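Local coordinates for putative redox protein (Lactobacillus casei, PDB 2QL8), which is a putative redox protein of the OsmC/Ohr family, whose members typically reduce peroxides, though its own substrate is not established, at residues Thr63-Ala66 and Val67-His71; Lys111-Thr114 and Asn115-Glu118; Ile86-Arg89 and Ala90-Gln93. One frame throughout, in Å; residues are numbered along the deposited sequence. Where two conformers were deposited one is given.

Interaction 1 (Thr63-Ala66 and Val67-His71); sequences TLEA and VEKEH. With BEZ (benzoic acid), chain C; EDO (1,2-ethanediol), chain E.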
loop_
_atom_site.group_PDB
_atom_site.type_symbol
_atom_site.label_atom_id
_atom_site.label_comp_id
_atom_site.label_asym_id
_atom_site.label_seq_id
_atom_site.Cartn_x
_atom_site.Cartn_y
_atom_site.Cartn_z
ATOM N N THR A 63 3.407 -8.377 -11.959
ATOM C CA THR A 63 4.792 -8.406 -12.428
ATOM C C THR A 63 5.173 -9.843 -12.845
ATOM O O THR A 63 5.791 -10.057 -13.886
ATOM C CB THR A 63 5.801 -7.861 -11.372
ATOM O OG1 THR A 63 5.345 -6.618 -10.860
ATOM C CG2 THR A 63 7.235 -7.717 -11.930
ATOM N N LEU A 64 4.744 -10.797 -12.029
ATOM C CA LEU A 64 5.012 -12.216 -12.267
ATOM C C LEU A 64 4.355 -12.661 -13.580
ATOM O O LEU A 64 4.965 -13.355 -14.377
ATOM C CB LEU A 64 4.502 -13.056 -11.097
ATOM C CG LEU A 64 4.751 -14.573 -11.137
ATOM C CD1 LEU A 64 6.215 -14.893 -11.383
ATOM C CD2 LEU A 64 4.189 -15.187 -9.804
ATOM N N GLU A 65 3.132 -12.210 -13.826
ATOM C CA GLU A 65 2.424 -12.532 -15.068
ATOM C C GLU A 65 3.204 -12.003 -16.278
ATOM O O GLU A 65 3.361 -12.691 -17.302
ATOM C CB GLU A 65 0.984 -12.008 -15.031
ATOM C CG GLU A 65 0.203 -12.403 -16.255
ATOM C CD GLU A 65 -1.298 -12.133 -16.165
ATOM O OE1 GLU A 65 -1.734 -11.459 -15.240
ATOM O OE2 GLU A 65 -2.034 -12.622 -17.069
ATOM N N ALA A 66 3.750 -10.798 -16.162
ATOM C CA ALA A 66 4.574 -10.205 -17.239
ATOM C C ALA A 66 5.844 -11.028 -17.493
ATOM O O ALA A 66 6.191 -11.328 -18.641
ATOM C CB ALA A 66 4.933 -8.710 -16.940
ATOM N N VAL A 67 6.507 -11.450 -16.416
ATOM C CA VAL A 67 7.698 -12.300 -16.497
ATOM C C VAL A 67 7.392 -13.651 -17.145
ATOM O O VAL A 67 8.100 -14.088 -18.055
ATOM C CB VAL A 67 8.419 -12.434 -15.130
ATOM C CG1 VAL A 67 9.499 -13.546 -15.155
ATOM C CG2 VAL A 67 8.993 -11.068 -14.693
ATOM N N GLU A 68 6.317 -14.272 -16.709
ATOM C CA GLU A 68 5.877 -15.532 -17.277
ATOM C C GLU A 68 5.688 -15.392 -18.782
ATOM O O GLU A 68 6.161 -16.222 -19.568
ATOM C CB GLU A 68 4.570 -15.998 -16.632
ATOM C CG GLU A 68 4.716 -16.533 -15.226
ATOM C CD GLU A 68 3.372 -16.678 -14.543
ATOM O OE1 GLU A 68 2.538 -15.759 -14.715
ATOM O OE2 GLU A 68 3.165 -17.706 -13.872
ATOM N N LYS A 69 5.014 -14.322 -19.183
ATOM C CA LYS A 69 4.737 -14.082 -20.616
ATOM C C LYS A 69 6.016 -13.851 -21.424
ATOM O O LYS A 69 6.146 -14.348 -22.534
ATOM C CB LYS A 69 3.728 -12.958 -20.855
ATOM C CG LYS A 69 2.321 -13.327 -20.458
ATOM C CD LYS A 69 1.384 -12.158 -20.674
ATOM C CE LYS A 69 0.026 -12.405 -20.005
ATOM N NZ LYS A 69 -1.074 -12.670 -20.958
ATOM N N GLU A 70 6.975 -13.131 -20.863
ATOM C CA GLU A 70 8.270 -12.928 -21.509
ATOM C C GLU A 70 9.010 -14.266 -21.726
ATOM O O GLU A 70 9.823 -14.394 -22.655
ATOM C CB GLU A 70 9.159 -11.980 -20.667
ATOM C CG GLU A 70 8.706 -10.555 -20.760
ATOM C CD GLU A 70 9.376 -9.581 -19.806
ATOM O OE1 GLU A 70 10.262 -10.008 -19.080
ATOM O OE2 GLU A 70 9.024 -8.368 -19.839
ATOM N N HIS A 71 8.750 -15.237 -20.851
ATOM C CA HIS A 71 9.292 -16.600 -20.953
ATOM C C HIS A 71 8.418 -17.583 -21.757
ATOM O O HIS A 71 8.728 -18.773 -21.854
ATOM C CB HIS A 71 9.546 -17.125 -19.548
ATOM C CG HIS A 71 10.719 -16.492 -18.887
ATOM N ND1 HIS A 71 11.987 -17.036 -18.907
ATOM C CD2 HIS A 71 10.810 -15.355 -18.156
ATOM C CE1 HIS A 71 12.811 -16.243 -18.237
ATOM N NE2 HIS A 71 12.122 -15.215 -17.777
HETATM C C BEZ C . 7.252 -4.953 -15.600
HETATM O O1 BEZ C . 7.358 -4.986 -16.881
HETATM O O2 BEZ C . 8.208 -4.867 -14.933
HETATM C C1 BEZ C . 5.947 -4.923 -14.880
HETATM C C2 BEZ C . 4.798 -5.293 -15.600
HETATM C C3 BEZ C . 3.563 -5.261 -14.956
HETATM C C4 BEZ C . 3.494 -4.861 -13.614
HETATM C C5 BEZ C . 4.652 -4.489 -12.915
HETATM C C6 BEZ C . 5.875 -4.522 -13.501
HETATM C C1 EDO E . 11.716 -20.673 -17.776
HETATM O O1 EDO E . 11.962 -19.792 -18.854
HETATM C C2 EDO E . 12.714 -21.783 -17.836
HETATM O O2 EDO E . 12.460 -22.514 -19.044
#

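Interaction 2 (Lys111-Thr114 and Asn115-Glu118); sequences KAFT and NEIE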
loop_
_atom_site.group_PDB
_atom_site.type_symbol
_atom_site.label_atom_id
_atom_site.label_comp_id
_atom_site.label_asym_id
_atom_site.label_seq_id
_atom_site.Cartn_x
_atom_site.Cartn_y
_atom_site.Cartn_z
ATOM N N LYS A 111 12.236 -19.639 -8.170
ATOM C CA LYS A 111 13.155 -18.747 -7.447
ATOM C C LYS A 111 13.694 -17.646 -8.349
ATOM O O LYS A 111 13.734 -16.483 -7.963
ATOM C CB LYS A 111 14.328 -19.479 -6.794
ATOM C CG LYS A 111 13.925 -20.413 -5.682
ATOM C CD LYS A 111 15.121 -20.888 -4.887
ATOM C CE LYS A 111 15.920 -21.947 -5.590
ATOM N NZ LYS A 111 17.228 -22.201 -4.898
ATOM N N ALA A 112 14.088 -17.991 -9.570
ATOM C CA ALA A 112 14.588 -17.031 -10.530
ATOM C C ALA A 112 13.503 -16.002 -10.836
ATOM O O ALA A 112 13.786 -14.800 -10.911
ATOM C CB ALA A 112 15.061 -17.750 -11.797
ATOM N N PHE A 113 12.273 -16.471 -11.035
ATOM C CA PHE A 113 11.160 -15.541 -11.344
ATOM C C PHE A 113 10.915 -14.635 -10.142
ATOM O O PHE A 113 10.560 -13.468 -10.316
ATOM C CB PHE A 113 9.880 -16.298 -11.703
ATOM C CG PHE A 113 9.886 -16.936 -13.061
ATOM C CD1 PHE A 113 10.987 -16.929 -13.902
ATOM C CD2 PHE A 113 8.722 -17.550 -13.491
ATOM C CE1 PHE A 113 10.894 -17.550 -15.156
ATOM C CE2 PHE A 113 8.640 -18.174 -14.756
ATOM C CZ PHE A 113 9.719 -18.136 -15.576
ATOM N N THR A 114 11.051 -15.175 -8.933
ATOM C CA THR A 114 10.846 -14.368 -7.698
ATOM C C THR A 114 11.879 -13.254 -7.626
ATOM O O THR A 114 11.538 -12.115 -7.317
ATOM C CB THR A 114 10.829 -15.245 -6.416
ATOM O OG1 THR A 114 9.848 -16.280 -6.546
ATOM C CG2 THR A 114 10.540 -14.424 -5.170
ATOM N N ASN A 115 13.138 -13.574 -7.914
ATOM C CA ASN A 115 14.187 -12.574 -7.960
ATOM C C ASN A 115 13.867 -11.495 -9.005
ATOM O O ASN A 115 14.108 -10.288 -8.745
ATOM C CB ASN A 115 15.574 -13.184 -8.220
ATOM C CG ASN A 115 16.046 -14.092 -7.108
ATOM O OD1 ASN A 115 15.601 -13.997 -5.964
ATOM N ND2 ASN A 115 16.999 -14.981 -7.436
ATOM N N GLU A 116 13.386 -11.919 -10.181
ATOM C CA GLU A 116 13.047 -11.002 -11.273
ATOM C C GLU A 116 11.972 -10.019 -10.806
ATOM O O GLU A 116 12.076 -8.817 -11.021
ATOM C CB GLU A 116 12.507 -11.733 -12.528
ATOM C CG GLU A 116 13.574 -12.308 -13.506
ATOM C CD GLU A 116 12.982 -12.622 -14.870
ATOM O OE1 GLU A 116 12.578 -11.685 -15.623
ATOM O OE2 GLU A 116 12.878 -13.826 -15.160
ATOM N N ILE A 117 10.893 -10.565 -10.203
ATOM C CA ILE A 117 9.748 -9.718 -9.823
ATOM C C ILE A 117 10.109 -8.806 -8.639
ATOM O O ILE A 117 9.651 -7.672 -8.541
ATOM C CB ILE A 117 8.407 -10.470 -9.642
ATOM C CG1 ILE A 117 8.344 -11.274 -8.328
ATOM C CG2 ILE A 117 8.050 -11.336 -10.897
ATOM C CD1 ILE A 117 7.007 -12.007 -8.115
ATOM N N GLU A 118 10.948 -9.298 -7.740
ATOM C CA GLU A 118 11.389 -8.486 -6.602
ATOM C C GLU A 118 12.038 -7.182 -7.083
ATOM O O GLU A 118 11.787 -6.105 -6.499
ATOM C CB GLU A 118 12.410 -9.253 -5.746
ATOM C CG GLU A 118 12.890 -8.497 -4.525
ATOM C CD GLU A 118 13.976 -9.245 -3.741
ATOM O OE1 GLU A 118 14.453 -10.329 -4.164
ATOM O OE2 GLU A 118 14.354 -8.690 -2.688
#

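Interaction 3 (Ile86-Arg89 and Ala90-Gln93); sequences IGAR and AEYQ. With BEZ (benzoic acid), chain J; EDO (1,2-ethanediol), chain K.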
loop_
_atom_site.group_PDB
_atom_site.type_symbol
_atom_site.label_atom_id
_atom_site.label_comp_id
_atom_site.label_asym_id
_atom_site.label_seq_id
_atom_site.Cartn_x
_atom_site.Cartn_y
_atom_site.Cartn_z
ATOM N N ILE A 86 3.356 -3.848 14.630
ATOM C CA ILE A 86 4.215 -3.994 15.793
ATOM C C ILE A 86 4.478 -2.648 16.481
ATOM O O ILE A 86 4.306 -1.564 15.904
ATOM C CB ILE A 86 5.580 -4.654 15.429
ATOM C CG1 ILE A 86 6.475 -3.743 14.576
ATOM C CG2 ILE A 86 5.338 -6.016 14.720
ATOM C CD1 ILE A 86 7.882 -4.259 14.344
ATOM N N GLY A 87 4.883 -2.714 17.761
ATOM C CA GLY A 87 5.439 -1.564 18.465
ATOM C C GLY A 87 4.550 -1.031 19.584
ATOM O O GLY A 87 3.798 -1.771 20.210
ATOM N N ALA A 88 4.591 0.291 19.751
ATOM C CA ALA A 88 3.897 1.017 20.847
ATOM C C ALA A 88 3.631 2.447 20.376
ATOM O O ALA A 88 4.142 2.848 19.338
ATOM C CB ALA A 88 4.782 1.024 22.103
ATOM N N ARG A 89 2.863 3.226 21.158
ATOM C CA ARG A 89 2.527 4.605 20.800
ATOM C C ARG A 89 3.740 5.370 20.286
ATOM O O ARG A 89 4.798 5.378 20.935
ATOM C CB ARG A 89 1.938 5.345 22.023
ATOM C CG ARG A 89 1.339 6.705 21.687
ATOM C CD ARG A 89 1.403 7.742 22.858
ATOM N NE ARG A 89 1.789 9.007 22.261
ATOM C CZ ARG A 89 3.026 9.490 22.251
ATOM N NH1 ARG A 89 4.016 8.943 22.967
ATOM N NH2 ARG A 89 3.251 10.595 21.586
ATOM N N ALA A 90 3.571 6.029 19.123
ATOM C CA ALA A 90 4.572 6.843 18.484
ATOM C C ALA A 90 5.791 6.091 18.031
ATOM O O ALA A 90 6.733 6.707 17.581
ATOM C CB ALA A 90 4.969 8.050 19.358
ATOM N N GLU A 91 5.721 4.756 18.120
ATOM C CA GLU A 91 6.802 3.846 17.768
ATOM C C GLU A 91 6.235 2.617 17.065
ATOM O O GLU A 91 6.685 1.492 17.313
ATOM C CB GLU A 91 7.544 3.396 19.039
ATOM C CG GLU A 91 8.181 4.491 19.812
ATOM C CD GLU A 91 9.033 3.922 20.957
ATOM O OE1 GLU A 91 8.472 3.204 21.836
ATOM O OE2 GLU A 91 10.254 4.179 20.941
ATOM N N TYR A 92 5.219 2.795 16.224
ATOM C CA TYR A 92 4.597 1.676 15.523
ATOM C C TYR A 92 5.254 1.457 14.164
ATOM O O TYR A 92 5.759 2.402 13.527
ATOM C CB TYR A 92 3.109 1.891 15.270
ATOM C CG TYR A 92 2.238 1.895 16.506
ATOM C CD1 TYR A 92 2.130 0.764 17.317
ATOM C CD2 TYR A 92 1.541 3.037 16.874
ATOM C CE1 TYR A 92 1.324 0.776 18.436
ATOM C CE2 TYR A 92 0.742 3.050 17.987
ATOM C CZ TYR A 92 0.620 1.919 18.776
ATOM O OH TYR A 92 -0.162 1.949 19.938
ATOM N N GLN A 93 5.277 0.192 13.758
ATOM C CA GLN A 93 5.783 -0.166 12.428
ATOM C C GLN A 93 4.924 -1.258 11.819
ATOM O O GLN A 93 4.190 -1.943 12.533
ATOM C CB GLN A 93 7.213 -0.661 12.491
ATOM C CG GLN A 93 8.220 0.301 13.033
ATOM C CD GLN A 93 9.600 -0.270 12.997
ATOM O OE1 GLN A 93 10.186 -0.401 11.922
ATOM N NE2 GLN A 93 10.134 -0.639 14.157
HETATM C C BEZ J . 0.830 6.539 16.762
HETATM O O1 BEZ J . 1.850 6.826 16.405
HETATM O O2 BEZ J . 0.560 6.638 18.037
HETATM C C1 BEZ J . -0.133 6.038 15.758
HETATM C C2 BEZ J . 0.309 5.711 14.402
HETATM C C3 BEZ J . -0.641 5.175 13.592
HETATM C C4 BEZ J . -2.000 5.040 14.000
HETATM C C5 BEZ J . -2.431 5.411 15.303
HETATM C C6 BEZ J . -1.480 5.910 16.196
HETATM C C1 EDO K . 13.272 -2.009 15.641
HETATM O O1 EDO K . 12.591 -2.113 14.403
HETATM C C2 EDO K . 14.505 -1.223 15.327
HETATM O O2 EDO K . 14.490 -1.047 13.912
HETATM O O HOH W 1 5.638 4.353 23.227
#

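Interaction 1 (Thr63-Ala66 and Val67-His71)
E65 and K69 run side by side, one turn apart on the last turns of helix 48-70, a helix of the OsmC-like fold. K69 can be followed outward. Its CB and CG lie against the carbonyl of E65, CG 3.4 Å from E65 O; CG stands anti to the carbonyl carbon (chi1 -71°), which turns the chain back along the helix. CD passes the same oxygen at longer range. CE then packs on the E65 carboxylate, 3.6 Å from E65 OE2, and NZ stops 4.0 Å from E65 OE2, opposite charges near each other but beyond a salt bridge. E65 OE1 makes a weak hydrogen bond to L22 N of the second subunit. In the backbone, i to i+4 bonds hold the turns, the shortest from E68 N to L64 O at 2.8 Å. E68 folds back over that carbonyl, its OE1 3.2 Å from E65 CA, while H75 and T76 bind its carboxylate. A66 CB and T63 line the pocket of a benzoic acid that is hydrogen-bonded to R120 of the same chain and A90 N of the second subunit. T63 OG1, hydrogen-bonded to C59 O, lies 3.0 Å from benzoic acid C5, a close approach, not a bond.

Interaction 2 (Lys111-Thr114 and Asn115-Glu118)
F113 and E116 leave helix 107-120 side by side and point the same way, ring and carboxylate planes turned 85° apart. The main-chain bonds form one group: N115 N, E116 N, I117 N and E118 N each donate to the carbonyl oxygen four residues back, a regular alpha-helical ladder with the shortest rungs at 2.9 Å, I117 N to F113 O and E118 N to T114 O.

Van der Waals contacts of side chains form the second group. E116 OE2 approaches F113 CD1 at 3.8 Å, oblique to the ring. I117 has CG1 between its backbone N and carbonyl carbon (chi1 75°), which leaves CG2 anti to the carbonyl carbon and 3.3 Å from F113 O; CG1 itself lies 3.5 Å from T114 O. Beyond them I117 packs on L60 and T63 of helix 48-70 and on V100 of strand 91-102. N115 curls back over the preceding turn, its CG 3.4 Å from K111 O. The F113 ring also meets the H71 ring at about 45°.

Polar side chains make up the third group. E116 OE2 is hydrogen-bonded to H71 NE2, so the imidazole has both an aromatic and an acidic neighbour on this helix; E116 OE1 has a long, weak ion pair with R120. T114 OG1 is hydrogen-bonded to A110 O, one turn back, and to T137 OG1 on strand 133-137.

F113, E116 and I117 thus face helix 48-70 and its end, I117 also reaching the sheet, while T114 bonds to strand 133-137. The E116 carboxylate would probably raise the basicity of H71, just beyond the end of helix 48-70.

Interaction 3 (Ile86-Arg89 and Ala90-Gln93)
The Y92 ring lies across the A88 carbonyl at the turn of the hairpin formed by strands 77-88 and 91-102: A88 O sits 3.3 Å above the ring plane, over its centre. At the ring edge, in plane, are I86 O and the carboxyl carbon of a benzoic acid, the latter 3.6 Å from Y92 CD2. CG of Y92 stands anti to the carbonyl carbon (chi1 -68°), which lays the ring over the opposing strand. The R89 guanidinium takes A90 CB off-centre over one face, while R89 NE forms a salt bridge with E70 of the second subunit. With the ring cut back to an alanine here, the A88 carbonyl would probably lose its aromatic cover and the benzoic acid one wall of its pocket.

A type II turn from A88 to E91 joins the strands, closed by E91 N to A88 O at 2.8 Å. Farther down, I86 and Q93 form an antiparallel hydrogen-bonded pair, with Q93 N to I86 O at 2.9 Å, and I86 CG1 rests 3.8 Å from Q93 CB. Between that pair and the turn, G87 adopts phi 112° and psi -146°, angles at which a CB would be jammed against the preceding carbonyl oxygen and would also clash with E91 O. The turn gives the ligand a backbone donor, A90 N to benzoic acid O2 at 3.3 Å, and R120 of the second subunit binds the same molecule. At the turn, a water donates to R89 O at 2.6 Å and, weakly, to E91 OE1.

Along the chain the order is interaction 1, interaction 3, interaction 2: helix 48-70 leads into hairpin 77-88/91-102, and helix 107-120 follows. Interactions 1 and 2 are neighbours, their centres about 10 Å apart, with V67 CG1 packed on E116 OE2 and L64 CA on I117 CG2 where the two helices meet. Interaction 3 lies at the far tip of the hairpin, its centre about 37 Å from that of interaction 1 and 31 Å from that of interaction 2. The dimer shortens that gap: the hairpin tip of one subunit reaches E70 and R120 of the other, so residues from both subunits complete each benzoic acid pocket.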